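Local atomic coordinates of 4-amino-4-deoxy-L-arabinose transferase or related glycosyltransferases of PMT family (Cupriavidus metallidurans, PDB entry 5EZM), a protein that probably transfers 4-amino-4-deoxy-L-arabinose to lipid A, as an integral membrane glycosyltransferase of the GT-C fold that binds zinc. Residues M168-Q179 / F321-W330; W299-A309 / L356-L367. All blocks are in the same frame, centred on the assembly; numbering follows the deposited sequence.

Contact 1 of 2, residues M168-Q179 / F321-W330; sequences MSCVLAFMLMGQ and FRPALMAGIW. With DSL (mono-trans, octa-cis decaprenyl-phosphate), chain C.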
# COMPACT_ATOMS: atom_id res chain seq x y z
N MET A 168 0.42 8.46 9.28
CA MET A 168 0.11 8.13 10.67
C MET A 168 1.38 7.86 11.47
O MET A 168 1.43 8.15 12.67
CB MET A 168 -0.84 6.94 10.73
CG MET A 168 -2.27 7.28 10.32
SD MET A 168 -3.46 5.98 10.73
CE MET A 168 -3.37 6.00 12.52
N SER A 169 2.41 7.32 10.82
CA SER A 169 3.71 7.23 11.47
C SER A 169 4.24 8.62 11.81
O SER A 169 4.96 8.79 12.80
CB SER A 169 4.71 6.48 10.59
OG SER A 169 5.16 7.30 9.53
N CYS A 170 3.90 9.62 10.99
CA CYS A 170 4.21 11.00 11.37
C CYS A 170 3.37 11.44 12.57
O CYS A 170 3.86 12.20 13.41
CB CYS A 170 4.00 11.94 10.19
SG CYS A 170 5.33 11.91 8.98
N VAL A 171 2.12 10.98 12.66
CA VAL A 171 1.31 11.29 13.84
C VAL A 171 2.00 10.77 15.10
O VAL A 171 2.22 11.52 16.07
CB VAL A 171 -0.10 10.71 13.70
CG1 VAL A 171 -0.94 11.05 14.93
CG2 VAL A 171 -0.78 11.21 12.44
N LEU A 172 2.35 9.49 15.11
CA LEU A 172 2.98 8.89 16.28
C LEU A 172 4.33 9.54 16.58
O LEU A 172 4.58 9.96 17.72
CB LEU A 172 3.16 7.39 16.07
CG LEU A 172 3.94 6.67 17.16
CD1 LEU A 172 3.17 6.71 18.47
CD2 LEU A 172 4.26 5.23 16.76
N ALA A 173 5.19 9.65 15.57
CA ALA A 173 6.53 10.18 15.80
C ALA A 173 6.49 11.62 16.28
O ALA A 173 7.22 12.00 17.20
CB ALA A 173 7.37 10.07 14.52
N PHE A 174 5.63 12.44 15.68
CA PHE A 174 5.53 13.83 16.11
C PHE A 174 4.97 13.92 17.53
O PHE A 174 5.40 14.77 18.32
CB PHE A 174 4.67 14.64 15.14
CG PHE A 174 5.27 14.76 13.76
CD1 PHE A 174 6.62 14.51 13.55
CD2 PHE A 174 4.48 15.12 12.68
CE1 PHE A 174 7.16 14.62 12.28
CE2 PHE A 174 5.02 15.23 11.41
CZ PHE A 174 6.36 14.98 11.21
N MET A 175 4.01 13.06 17.86
CA MET A 175 3.50 13.03 19.23
C MET A 175 4.61 12.67 20.22
O MET A 175 4.70 13.27 21.30
CB MET A 175 2.34 12.04 19.34
CG MET A 175 1.86 11.79 20.76
SD MET A 175 1.22 13.27 21.58
CE MET A 175 0.55 12.55 23.08
N LEU A 176 5.46 11.70 19.87
CA LEU A 176 6.55 11.34 20.77
C LEU A 176 7.57 12.46 20.88
O LEU A 176 8.09 12.73 21.98
CB LEU A 176 7.22 10.05 20.30
CG LEU A 176 6.34 8.79 20.28
CD1 LEU A 176 7.16 7.56 19.91
CD2 LEU A 176 5.63 8.59 21.60
N MET A 177 7.88 13.13 19.77
CA MET A 177 8.83 14.24 19.81
C MET A 177 8.31 15.38 20.67
O MET A 177 9.07 16.01 21.41
CB MET A 177 9.12 14.74 18.40
CG MET A 177 9.82 13.75 17.49
SD MET A 177 11.51 13.37 18.00
CE MET A 177 12.27 14.99 17.95
N GLY A 178 7.00 15.66 20.59
CA GLY A 178 6.43 16.77 21.34
C GLY A 178 6.30 16.52 22.83
O GLY A 178 6.15 17.48 23.59
N GLN A 179 6.35 15.27 23.26
CA GLN A 179 6.21 14.93 24.67
C GLN A 179 7.54 14.65 25.35
O GLN A 179 7.55 14.11 26.46
CB GLN A 179 5.27 13.74 24.83
CG GLN A 179 3.86 14.00 24.33
CD GLN A 179 3.22 15.21 24.99
OE1 GLN A 179 3.34 15.40 26.20
NE2 GLN A 179 2.55 16.03 24.20
N PHE A 321 6.15 10.80 30.69
CA PHE A 321 5.64 10.23 29.45
C PHE A 321 6.42 8.97 29.10
O PHE A 321 7.65 8.99 29.06
CB PHE A 321 5.74 11.26 28.33
CG PHE A 321 5.13 10.82 27.03
CD1 PHE A 321 3.78 11.00 26.80
CD2 PHE A 321 5.91 10.23 26.05
CE1 PHE A 321 3.21 10.59 25.61
CE2 PHE A 321 5.35 9.82 24.86
CZ PHE A 321 3.99 10.00 24.64
N ARG A 322 5.70 7.88 28.84
CA ARG A 322 6.32 6.59 28.54
C ARG A 322 6.22 6.31 27.05
O ARG A 322 5.16 5.87 26.58
CB ARG A 322 5.65 5.48 29.35
N PRO A 323 7.28 6.52 26.26
CA PRO A 323 7.16 6.40 24.80
C PRO A 323 6.94 4.98 24.31
O PRO A 323 6.04 4.74 23.50
CB PRO A 323 8.51 6.96 24.30
CG PRO A 323 9.45 6.75 25.44
CD PRO A 323 8.63 6.94 26.68
N ALA A 324 7.75 4.03 24.79
CA ALA A 324 7.60 2.64 24.36
C ALA A 324 6.20 2.12 24.65
O ALA A 324 5.61 1.40 23.84
CB ALA A 324 8.65 1.77 25.03
N LEU A 325 5.64 2.49 25.81
CA LEU A 325 4.26 2.13 26.11
C LEU A 325 3.30 2.75 25.11
O LEU A 325 2.29 2.13 24.74
CB LEU A 325 3.91 2.56 27.54
CG LEU A 325 2.45 2.40 27.99
CD1 LEU A 325 2.04 0.94 27.99
CD2 LEU A 325 2.25 3.01 29.37
N MET A 326 3.59 3.97 24.64
CA MET A 326 2.73 4.60 23.65
C MET A 326 2.78 3.85 22.32
O MET A 326 1.75 3.67 21.66
CB MET A 326 3.13 6.06 23.45
CG MET A 326 2.32 6.79 22.40
SD MET A 326 0.61 7.06 22.92
CE MET A 326 0.84 8.28 24.22
N ALA A 327 3.97 3.41 21.91
CA ALA A 327 4.08 2.63 20.68
C ALA A 327 3.37 1.29 20.82
O ALA A 327 2.69 0.84 19.89
CB ALA A 327 5.55 2.43 20.31
N GLY A 328 3.51 0.64 21.98
CA GLY A 328 2.85 -0.64 22.18
C GLY A 328 1.34 -0.53 22.19
O GLY A 328 0.65 -1.37 21.62
N ILE A 329 0.81 0.51 22.84
CA ILE A 329 -0.63 0.73 22.82
C ILE A 329 -1.09 1.11 21.41
O ILE A 329 -2.21 0.77 21.00
CB ILE A 329 -1.03 1.79 23.86
CG1 ILE A 329 -0.75 1.27 25.27
CG2 ILE A 329 -2.49 2.19 23.71
CD1 ILE A 329 -1.10 2.24 26.37
N TRP A 330 -0.24 1.80 20.65
CA TRP A 330 -0.51 2.05 19.24
C TRP A 330 -0.73 0.74 18.49
O TRP A 330 -1.82 0.48 17.95
CB TRP A 330 0.64 2.85 18.64
CG TRP A 330 0.48 3.25 17.21
CD1 TRP A 330 0.78 2.50 16.11
CD2 TRP A 330 0.03 4.52 16.72
NE1 TRP A 330 0.52 3.22 14.97
CE2 TRP A 330 0.06 4.46 15.32
CE3 TRP A 330 -0.41 5.69 17.34
CZ2 TRP A 330 -0.34 5.53 14.52
CZ3 TRP A 330 -0.80 6.75 16.55
CH2 TRP A 330 -0.76 6.66 15.15
C21 DSL C . -1.18 8.13 20.08
C22 DSL C . -1.14 9.48 19.37
C23 DSL C . -0.10 9.74 18.29
C24 DSL C . -2.03 10.43 19.70
C25 DSL C . -2.00 11.80 18.98
C26 DSL C . -3.46 12.18 18.61
C27 DSL C . -3.82 13.57 19.24
C28 DSL C . -2.70 14.59 19.55
C29 DSL C . -5.11 13.88 19.50
C30 DSL C . -6.23 12.86 19.18
C31 DSL C . -7.45 13.08 20.15
C32 DSL C . -8.77 13.23 19.32
C33 DSL C . -9.12 14.58 18.66
C34 DSL C . -9.61 12.18 19.19

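Contact 2 of 2, residues W299-A309 / L356-L367; sequences WAGIFPKLWTA and LGILAGVALDRL. With MPG ([(Z)-octadec-9-enyl] (2R)-2,3-bis(oxidanyl)propanoate), chain B; MPG ([(Z)-octadec-9-enyl] (2R)-2,3-bis(oxidanyl)propanoate), chain O; MPG ([(Z)-octadec-9-enyl] (2R)-2,3-bis(oxidanyl)propanoate), chain E; MPG ([(Z)-octadec-9-enyl] (2R)-2,3-bis(oxidanyl)propanoate), chain D.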
# COMPACT_ATOMS: atom_id res chain seq x y z
N TRP A 299 11.79 -10.36 12.66
CA TRP A 299 11.87 -10.00 14.07
C TRP A 299 10.90 -10.80 14.93
O TRP A 299 10.75 -10.50 16.13
CB TRP A 299 11.61 -8.50 14.25
CG TRP A 299 12.32 -7.64 13.23
CD1 TRP A 299 11.74 -6.86 12.27
CD2 TRP A 299 13.74 -7.49 13.07
NE1 TRP A 299 12.70 -6.23 11.53
CE2 TRP A 299 13.94 -6.60 11.99
CE3 TRP A 299 14.85 -8.02 13.72
CZ2 TRP A 299 15.21 -6.23 11.56
CZ3 TRP A 299 16.11 -7.65 13.29
CH2 TRP A 299 16.28 -6.76 12.22
N ALA A 300 10.24 -11.82 14.37
CA ALA A 300 9.27 -12.60 15.14
C ALA A 300 9.90 -13.19 16.39
O ALA A 300 9.27 -13.22 17.46
CB ALA A 300 8.67 -13.70 14.26
N GLY A 301 11.16 -13.63 16.30
CA GLY A 301 11.85 -14.20 17.44
C GLY A 301 11.99 -13.27 18.62
O GLY A 301 12.18 -13.74 19.75
N ILE A 302 11.91 -11.95 18.40
CA ILE A 302 12.00 -11.00 19.50
C ILE A 302 10.64 -10.38 19.82
O ILE A 302 10.58 -9.39 20.56
CB ILE A 302 13.04 -9.89 19.22
CG1 ILE A 302 12.59 -8.98 18.08
CG2 ILE A 302 14.41 -10.50 18.95
CD1 ILE A 302 13.40 -7.72 17.95
N PHE A 303 9.55 -10.95 19.31
CA PHE A 303 8.23 -10.45 19.68
C PHE A 303 8.00 -10.40 21.19
O PHE A 303 7.43 -9.41 21.66
CB PHE A 303 7.14 -11.27 18.98
CG PHE A 303 6.48 -10.55 17.83
CD1 PHE A 303 5.90 -9.31 18.03
CD2 PHE A 303 6.43 -11.12 16.57
CE1 PHE A 303 5.29 -8.63 16.98
CE2 PHE A 303 5.83 -10.45 15.51
CZ PHE A 303 5.26 -9.21 15.72
N PRO A 304 8.40 -11.40 21.99
CA PRO A 304 8.32 -11.21 23.44
C PRO A 304 9.14 -10.03 23.93
O PRO A 304 8.65 -9.23 24.74
CB PRO A 304 8.86 -12.54 24.00
CG PRO A 304 8.58 -13.53 22.93
CD PRO A 304 8.78 -12.79 21.64
N LYS A 305 10.37 -9.87 23.43
CA LYS A 305 11.22 -8.76 23.83
C LYS A 305 10.67 -7.41 23.40
O LYS A 305 11.18 -6.38 23.85
CB LYS A 305 12.63 -8.97 23.28
CG LYS A 305 13.43 -9.99 24.08
CD LYS A 305 14.60 -10.55 23.30
CE LYS A 305 15.37 -11.57 24.14
NZ LYS A 305 16.39 -12.32 23.36
N LEU A 306 9.65 -7.38 22.54
CA LEU A 306 8.93 -6.14 22.28
C LEU A 306 8.00 -5.79 23.44
O LEU A 306 7.95 -4.64 23.87
CB LEU A 306 8.14 -6.24 20.98
CG LEU A 306 8.94 -6.49 19.71
CD1 LEU A 306 8.08 -6.24 18.48
CD2 LEU A 306 10.18 -5.61 19.68
N TRP A 307 7.27 -6.79 23.95
CA TRP A 307 6.43 -6.57 25.12
C TRP A 307 7.25 -6.06 26.30
O TRP A 307 6.94 -5.02 26.89
CB TRP A 307 5.71 -7.87 25.48
CG TRP A 307 4.87 -7.79 26.72
CD1 TRP A 307 5.23 -8.17 27.98
CD2 TRP A 307 3.52 -7.30 26.82
NE1 TRP A 307 4.19 -7.95 28.85
CE2 TRP A 307 3.13 -7.41 28.16
CE3 TRP A 307 2.61 -6.77 25.89
CZ2 TRP A 307 1.87 -7.02 28.61
CZ3 TRP A 307 1.36 -6.39 26.34
CH2 TRP A 307 1.00 -6.51 27.69
N THR A 308 8.34 -6.75 26.63
CA THR A 308 9.20 -6.37 27.74
C THR A 308 9.91 -5.05 27.44
O THR A 308 10.75 -4.59 28.22
CB THR A 308 10.24 -7.47 28.04
OG1 THR A 308 11.13 -7.61 26.92
CG2 THR A 308 9.55 -8.79 28.31
N ALA A 309 9.57 -4.45 26.30
CA ALA A 309 10.10 -3.14 25.95
C ALA A 309 9.17 -2.01 26.38
O ALA A 309 9.65 -0.92 26.69
CB ALA A 309 10.35 -3.07 24.45
N LEU A 356 5.92 -0.87 15.99
CA LEU A 356 6.71 -2.08 16.19
C LEU A 356 8.18 -1.82 15.92
O LEU A 356 9.05 -2.21 16.72
CB LEU A 356 6.19 -3.20 15.29
CG LEU A 356 4.78 -3.71 15.59
CD1 LEU A 356 4.40 -4.80 14.60
CD2 LEU A 356 4.68 -4.22 17.02
N GLY A 357 8.48 -1.12 14.82
CA GLY A 357 9.86 -0.74 14.54
C GLY A 357 10.53 -0.09 15.73
O GLY A 357 11.59 -0.53 16.19
N ILE A 358 9.89 0.94 16.29
CA ILE A 358 10.42 1.60 17.48
C ILE A 358 10.71 0.56 18.56
O ILE A 358 11.82 0.48 19.09
CB ILE A 358 9.44 2.67 17.99
CG1 ILE A 358 9.20 3.73 16.92
CG2 ILE A 358 9.96 3.31 19.28
CD1 ILE A 358 8.28 4.84 17.36
N LEU A 359 9.72 -0.28 18.86
CA LEU A 359 9.92 -1.32 19.86
C LEU A 359 11.10 -2.20 19.49
O LEU A 359 12.00 -2.44 20.31
CB LEU A 359 8.65 -2.15 20.03
CG LEU A 359 7.46 -1.40 20.65
CD1 LEU A 359 6.31 -2.36 20.94
CD2 LEU A 359 7.90 -0.67 21.91
N ALA A 360 11.14 -2.66 18.23
CA ALA A 360 12.28 -3.45 17.78
C ALA A 360 13.58 -2.72 18.06
O ALA A 360 14.52 -3.29 18.63
CB ALA A 360 12.14 -3.77 16.29
N GLY A 361 13.61 -1.42 17.73
CA GLY A 361 14.82 -0.64 17.94
C GLY A 361 15.33 -0.71 19.36
O GLY A 361 16.54 -0.77 19.59
N VAL A 362 14.43 -0.72 20.34
CA VAL A 362 14.92 -0.79 21.71
C VAL A 362 15.24 -2.23 22.10
O VAL A 362 16.23 -2.48 22.79
CB VAL A 362 13.92 -0.13 22.69
CG1 VAL A 362 13.55 1.26 22.20
CG2 VAL A 362 12.69 -0.97 22.90
N ALA A 363 14.45 -3.19 21.61
CA ALA A 363 14.70 -4.58 21.98
C ALA A 363 16.07 -5.02 21.47
O ALA A 363 16.92 -5.47 22.25
CB ALA A 363 13.60 -5.48 21.43
N LEU A 364 16.31 -4.86 20.17
CA LEU A 364 17.63 -5.14 19.61
C LEU A 364 18.71 -4.36 20.34
O LEU A 364 19.85 -4.83 20.46
CB LEU A 364 17.65 -4.81 18.12
CG LEU A 364 16.61 -5.54 17.25
CD1 LEU A 364 16.56 -4.97 15.84
CD2 LEU A 364 16.90 -7.03 17.21
N ASP A 365 18.38 -3.17 20.87
CA ASP A 365 19.39 -2.36 21.53
C ASP A 365 19.88 -3.00 22.83
O ASP A 365 21.00 -2.70 23.26
CB ASP A 365 18.84 -0.97 21.82
CG ASP A 365 19.90 -0.01 22.29
OD1 ASP A 365 21.07 -0.19 21.89
OD2 ASP A 365 19.57 0.92 23.06
N ARG A 366 19.09 -3.88 23.44
CA ARG A 366 19.47 -4.51 24.69
C ARG A 366 20.06 -5.90 24.50
O ARG A 366 20.43 -6.55 25.48
CB ARG A 366 18.26 -4.58 25.63
CG ARG A 366 17.65 -3.23 25.95
CD ARG A 366 16.36 -3.37 26.74
NE ARG A 366 15.78 -2.07 27.06
CZ ARG A 366 14.58 -1.91 27.62
NH1 ARG A 366 13.84 -2.97 27.92
NH2 ARG A 366 14.13 -0.70 27.89
N LEU A 367 20.17 -6.37 23.26
CA LEU A 367 20.63 -7.73 23.00
C LEU A 367 22.14 -7.84 23.10
O LEU A 367 22.88 -6.99 22.59
CB LEU A 367 20.17 -8.19 21.62
CG LEU A 367 18.66 -8.30 21.40
CD1 LEU A 367 18.36 -8.83 20.01
CD2 LEU A 367 18.04 -9.19 22.47
C2 MPG B . 7.17 -12.01 28.72
C3 MPG B . 6.49 -11.76 27.38
C4 MPG B . 4.99 -11.59 27.54
C5 MPG B . 4.24 -11.44 26.21
C6 MPG B . 2.74 -11.21 26.43
C1 MPG B . 8.65 -12.38 28.57
C2 MPG O . 5.99 -15.10 18.31
C3 MPG O . 6.98 -16.20 18.67
C4 MPG O . 8.22 -15.66 19.37
C5 MPG O . 9.19 -16.76 19.83
C6 MPG O . 10.22 -16.24 20.85
C7 MPG O . 10.95 -17.38 21.57
C8 MPG O . 11.63 -16.92 22.88
C1 MPG O . 4.69 -15.64 17.71
C2 MPG E . 1.01 -7.64 17.89
C3 MPG E . 0.76 -9.13 18.09
C4 MPG E . 2.03 -9.95 17.88
C5 MPG E . 1.77 -11.46 17.85
C6 MPG E . 3.07 -12.28 17.91
C1 MPG E . -0.27 -6.81 18.08
C2 MPG D . 3.10 -10.13 21.43
C3 MPG D . 4.03 -8.92 21.33
C4 MPG D . 3.27 -7.61 21.22
C5 MPG D . 4.21 -6.39 21.20
C6 MPG D . 3.43 -5.06 21.12
C1 MPG D . 3.83 -11.39 21.92

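Contact 1 of 2, residues M168-Q179 / F321-W330
In the transmembrane domain of this GT-C fold enzyme, helices 160-178 and 323-339 run nearly antiparallel (159° between the axes of their facing segments), and Trp330, Leu172, Met175 and Met326 meet between them beside the polyprenyl chain of decaprenyl phosphate. The axes stay 10.9 Å apart, a wide spacing bridged by long side chains. The indole of Trp330 spans it: Leu172 CB sits over one face of the six-membered ring, 4.0 Å from the centroid, while Met168 CE touches CZ2. Trp330 NE1 is hydrogen-bonded to Pro351 O, which helps to fix the indole plane. Leu172 and Met326 run alongside each other, pointing opposite ways, with Leu172 CD1 on Met326 CG.

Just before helix 323-339, Phe321 turns its ring toward Gln179, the residue that follows helix 160-178; CG anti to the backbone N (chi1 -175°) carries the ring across to Gln179 and Leu176. Gln179 CB lies over the middle of its face, 3.5 Å from the ring centroid and 7° off the normal. Leu176 CD2 comes in at the edge, 3.5 Å from Phe321 CE2, and also reaches Met326 CG. An alanine in place of Phe321 would probably leave Gln179 CB and Leu176 CD2 without their shared aromatic partner and open a gap at this end of the helix pair.

The lipid lies along one side of the pair: DSL C21 is in the plane of the Trp330 ring at its edge and 3.5 Å from Met326 SD, and the methyl C23 rests 3.5 Å from Met175 CB.

Contact 2 of 2, residues W299-A309 / L356-L367
Leu356, on the first turn of segment 356-367, puts CD2 at the edge of the Phe303 ring and 4.2 Å from Leu306 CD1. It is one of four residues, with Leu359, Ala360 and Ala363, that form the hole for Leu306, a knob-into-hole arrangement at a nearly perpendicular crossing (94° between segment axes). Leu306 CD2 reaches the backbone of the other helix, 3.4 Å from Ala360 N; its CG lies anti to the carbonyl carbon (chi1 -61°), and the chain end thereby swings toward the partner helix. Leu359 adds CB against the same methyl, and its own CD1 reaches MPG chain D.

One turn on, Val362 CG2 meets Ala309 CB at 3.5 Å. Ala363 is small enough for the Lys305 backbone to come close, with its CB 3.5 Å from Lys305 O. Leu364 then divides its branches: CD1 lies over the six-membered ring of Trp299, 4.2 Å from the centroid, and CD2 packs on Ile302 CD1 at 3.6 Å. The indole it covers is held by a hydrogen bond from Trp299 NE1 to Ala144 O. At the end, Arg366 NH1 comes within 3.5 Å of Thr308 O, and Leu367 CD2 lies along the end of the Lys305 chain, nearest NZ and CD.

Lipid tails line helix 303-310, one of them, MPG chain E, over a face of Phe303. Trp372 of helix 369-389 touches Trp299 and Leu364, helix 135-147 backs Ala360, and helix 323-339 reaches Leu359 through Ala324.

Both contacts are largely buried within the membrane domain, their centres about 16 Å apart. Helix 323-339 belongs to contact 1 and borders contact 2, where Ala324 CB meets Ala309 O at 3.3 Å. Helix 352-365 joins them too, since Leu176 CD1 packs on Ile358 CD1. Their geometry differs. Contact 1 pairs nearly antiparallel helices far apart, filled by leucine, methionine and aromatic side chains beside a polyprenyl tail, whereas contact 2 crosses at almost a right angle, with small alanines admitting a leucine knob. Contact 2 also has a more exposed rim, where Lys305, Thr308 and Arg366 bring polar groups that contact 1 largely lacks.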